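Local coordinates for protein Hydrogenase/urease maturation factor HypB (Helicobacter pylori, PDB 4LPS) that binds nickel and slowly hydrolyses GTP, an activity needed for nickel insertion into [NiFe] hydrogenase, and is also required for urease maturation, at residues M62-F72 with L221-L229. Residues are numbered along the deposited sequence; the frame is centred on the assembly and turned at random.
Sequences MLENLADFKDF and LEDFKNFLL
Helical residues 62-66 and the two type I turns that follow, Leu66 to Phe69 and Phe69 to Phe72, lie against helix segment 221-229; the axes of the short segments 62-66 and 221-229 cross at -80° and come within 10.8 Å. Lys225 is central. It sends CG out opposite the backbone N (chi1 -180°), then bends at chi2 and chi3 so that its chain passes between Phe69 and Phe72. Lys225 CE lies over one face of the Phe69 ring, a CH-pi contact 4.3 Å from the centroid, while Lys225 CG packs 3.9 Å from Phe72 CB. Beyond the rings, Lys225 NZ makes a short salt bridge, 2.6 Å, to the syn lone pair of Asp71 OD2, and a second hydrogen bond from Lys225 NZ, 2.7 Å, to Asn226 OD1 fixes the ammonium from its own helix. Leu221 CB meets the edge of the Phe69 ring in plane, and Phe69 CZ touches Glu222 CA at 3.6 Å. Deeper in, Leu221 CD1 fits among Met62, Asn65 and Leu66, Met62 SD makes an oblique Met-aromatic contact with Phe224, and Phe72 CZ reaches Leu228 CD1 at 3.6 Å. The contact thus joins the helix following the P-loop to helix 218-234 on one side of the parallel sheet, where Met62 and Phe224 rest on Phe51 of strand 47-52, Leu228 on Leu49, and Phe72 on Ile133 of strand 131-135.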
# COMPACT_ATOMS: atom_id res chain seq x y z
N MET A 62 3.48 -2.08 9.39
CA MET A 62 2.09 -1.64 9.39
C MET A 62 1.14 -2.81 9.15
O MET A 62 0.13 -2.95 9.84
CB MET A 62 1.86 -0.57 8.33
CG MET A 62 0.46 0.01 8.34
SD MET A 62 0.20 1.09 6.93
CE MET A 62 0.25 -0.12 5.61
N LEU A 63 1.46 -3.64 8.16
CA LEU A 63 0.64 -4.81 7.84
C LEU A 63 0.64 -5.81 8.99
O LEU A 63 -0.38 -6.42 9.29
CB LEU A 63 1.13 -5.47 6.55
CG LEU A 63 1.02 -4.64 5.27
CD1 LEU A 63 1.52 -5.41 4.07
CD2 LEU A 63 -0.42 -4.21 5.04
N GLU A 64 1.80 -5.99 9.63
CA GLU A 64 1.89 -6.84 10.82
C GLU A 64 0.94 -6.36 11.91
O GLU A 64 0.27 -7.16 12.56
CB GLU A 64 3.33 -6.87 11.36
CG GLU A 64 4.31 -7.68 10.54
CD GLU A 64 5.74 -7.54 11.04
OE1 GLU A 64 6.16 -6.40 11.34
OE2 GLU A 64 6.45 -8.56 11.14
N ASN A 65 0.87 -5.05 12.09
CA ASN A 65 -0.01 -4.45 13.09
C ASN A 65 -1.49 -4.51 12.69
O ASN A 65 -2.36 -4.64 13.55
CB ASN A 65 0.40 -3.00 13.35
CG ASN A 65 1.69 -2.89 14.14
OD1 ASN A 65 2.00 -3.76 14.96
ND2 ASN A 65 2.45 -1.83 13.90
N LEU A 66 -1.76 -4.43 11.39
CA LEU A 66 -3.13 -4.52 10.89
C LEU A 66 -3.71 -5.92 11.10
O LEU A 66 -4.92 -6.08 11.27
CB LEU A 66 -3.20 -4.14 9.41
CG LEU A 66 -3.18 -2.64 9.07
CD1 LEU A 66 -3.10 -2.45 7.56
CD2 LEU A 66 -4.41 -1.95 9.64
N ALA A 67 -2.85 -6.92 11.09
CA ALA A 67 -3.26 -8.30 11.31
C ALA A 67 -3.87 -8.53 12.69
O ALA A 67 -4.51 -9.56 12.93
CB ALA A 67 -2.08 -9.23 11.11
N ASP A 68 -3.66 -7.58 13.60
CA ASP A 68 -4.20 -7.70 14.95
C ASP A 68 -5.67 -7.32 15.03
O ASP A 68 -6.32 -7.55 16.05
CB ASP A 68 -3.39 -6.84 15.92
CG ASP A 68 -1.96 -7.33 16.09
OD1 ASP A 68 -1.73 -8.55 15.93
OD2 ASP A 68 -1.07 -6.51 16.38
N PHE A 69 -6.20 -6.74 13.96
CA PHE A 69 -7.62 -6.40 13.92
C PHE A 69 -8.40 -7.52 13.23
O PHE A 69 -8.26 -7.75 12.03
CB PHE A 69 -7.85 -5.07 13.21
CG PHE A 69 -7.19 -3.90 13.90
CD1 PHE A 69 -7.68 -3.44 15.11
CD2 PHE A 69 -6.10 -3.27 13.33
CE1 PHE A 69 -7.08 -2.36 15.75
CE2 PHE A 69 -5.50 -2.19 13.96
CZ PHE A 69 -5.99 -1.74 15.17
N LYS A 70 -9.21 -8.23 14.02
CA LYS A 70 -9.88 -9.43 13.55
C LYS A 70 -10.98 -9.11 12.54
O LYS A 70 -11.34 -9.94 11.71
CB LYS A 70 -10.45 -10.20 14.75
CG LYS A 70 -9.36 -10.78 15.64
CD LYS A 70 -8.32 -11.50 14.80
CE LYS A 70 -6.93 -10.89 14.99
NZ LYS A 70 -5.91 -11.60 14.17
N ASP A 71 -11.49 -7.88 12.60
CA ASP A 71 -12.48 -7.42 11.64
C ASP A 71 -11.82 -6.95 10.34
O ASP A 71 -12.51 -6.51 9.42
CB ASP A 71 -13.33 -6.29 12.23
CG ASP A 71 -12.50 -5.08 12.63
OD1 ASP A 71 -11.30 -5.25 12.91
OD2 ASP A 71 -13.05 -3.96 12.64
N PHE A 72 -10.50 -7.07 10.26
CA PHE A 72 -9.78 -6.68 9.05
C PHE A 72 -9.15 -7.91 8.41
O PHE A 72 -8.05 -8.32 8.79
CB PHE A 72 -8.73 -5.62 9.37
CG PHE A 72 -8.12 -4.99 8.15
CD1 PHE A 72 -8.89 -4.22 7.30
CD2 PHE A 72 -6.77 -5.15 7.87
CE1 PHE A 72 -8.34 -3.63 6.18
CE2 PHE A 72 -6.21 -4.57 6.75
CZ PHE A 72 -6.99 -3.80 5.90
N LEU A 221 -3.49 3.10 14.15
CA LEU A 221 -3.68 1.91 13.33
C LEU A 221 -5.16 1.63 13.20
O LEU A 221 -5.66 1.30 12.12
CB LEU A 221 -2.97 0.70 13.95
CG LEU A 221 -1.57 0.32 13.48
CD1 LEU A 221 -1.54 0.07 11.98
CD2 LEU A 221 -0.55 1.37 13.88
N GLU A 222 -5.86 1.74 14.32
CA GLU A 222 -7.30 1.50 14.38
C GLU A 222 -8.07 2.49 13.51
O GLU A 222 -9.04 2.12 12.84
CB GLU A 222 -7.77 1.58 15.83
CG GLU A 222 -9.26 1.33 16.03
CD GLU A 222 -9.61 1.14 17.50
OE1 GLU A 222 -10.27 0.13 17.83
OE2 GLU A 222 -9.24 2.01 18.31
N ASP A 223 -7.65 3.75 13.53
CA ASP A 223 -8.31 4.78 12.73
C ASP A 223 -8.14 4.51 11.24
O ASP A 223 -9.07 4.67 10.46
CB ASP A 223 -7.76 6.17 13.08
CG ASP A 223 -8.28 6.67 14.42
OD1 ASP A 223 -9.16 6.01 15.01
OD2 ASP A 223 -7.80 7.73 14.88
N PHE A 224 -6.94 4.08 10.86
CA PHE A 224 -6.64 3.83 9.45
C PHE A 224 -7.39 2.58 8.98
O PHE A 224 -7.85 2.51 7.85
CB PHE A 224 -5.14 3.68 9.22
CG PHE A 224 -4.77 3.39 7.78
CD1 PHE A 224 -4.99 4.35 6.80
CD2 PHE A 224 -4.23 2.17 7.42
CE1 PHE A 224 -4.67 4.09 5.47
CE2 PHE A 224 -3.90 1.90 6.10
CZ PHE A 224 -4.13 2.86 5.12
N LYS A 225 -7.48 1.59 9.87
CA LYS A 225 -8.22 0.36 9.58
C LYS A 225 -9.69 0.65 9.29
O LYS A 225 -10.26 0.13 8.33
CB LYS A 225 -8.08 -0.62 10.76
CG LYS A 225 -8.80 -1.96 10.59
CD LYS A 225 -10.23 -1.94 11.12
CE LYS A 225 -10.26 -1.80 12.63
NZ LYS A 225 -11.66 -1.79 13.15
N ASN A 226 -10.30 1.49 10.13
CA ASN A 226 -11.70 1.84 9.97
C ASN A 226 -11.93 2.64 8.70
O ASN A 226 -12.96 2.51 8.05
CB ASN A 226 -12.20 2.63 11.18
CG ASN A 226 -12.40 1.76 12.41
OD1 ASN A 226 -12.67 0.57 12.30
ND2 ASN A 226 -12.28 2.37 13.59
N PHE A 227 -10.94 3.47 8.35
CA PHE A 227 -10.94 4.19 7.09
C PHE A 227 -11.01 3.24 5.90
O PHE A 227 -11.80 3.44 4.98
CB PHE A 227 -9.69 5.07 7.00
CG PHE A 227 -9.43 5.64 5.64
CD1 PHE A 227 -10.19 6.69 5.16
CD2 PHE A 227 -8.41 5.13 4.85
CE1 PHE A 227 -9.95 7.22 3.90
CE2 PHE A 227 -8.16 5.66 3.59
CZ PHE A 227 -8.93 6.70 3.12
N LEU A 228 -10.18 2.20 5.94
CA LEU A 228 -10.16 1.21 4.87
C LEU A 228 -11.48 0.46 4.78
O LEU A 228 -11.97 0.18 3.69
CB LEU A 228 -9.00 0.23 5.09
CG LEU A 228 -7.59 0.80 4.96
CD1 LEU A 228 -6.56 -0.30 5.17
CD2 LEU A 228 -7.39 1.46 3.61
N LEU A 229 -12.04 0.13 5.95
CA LEU A 229 -13.31 -0.58 6.02
C LEU A 229 -14.43 0.23 5.39
O LEU A 229 -15.29 -0.31 4.70
CB LEU A 229 -13.66 -0.91 7.48
CG LEU A 229 -12.93 -2.10 8.12
CD1 LEU A 229 -13.45 -2.33 9.54
CD2 LEU A 229 -13.10 -3.35 7.28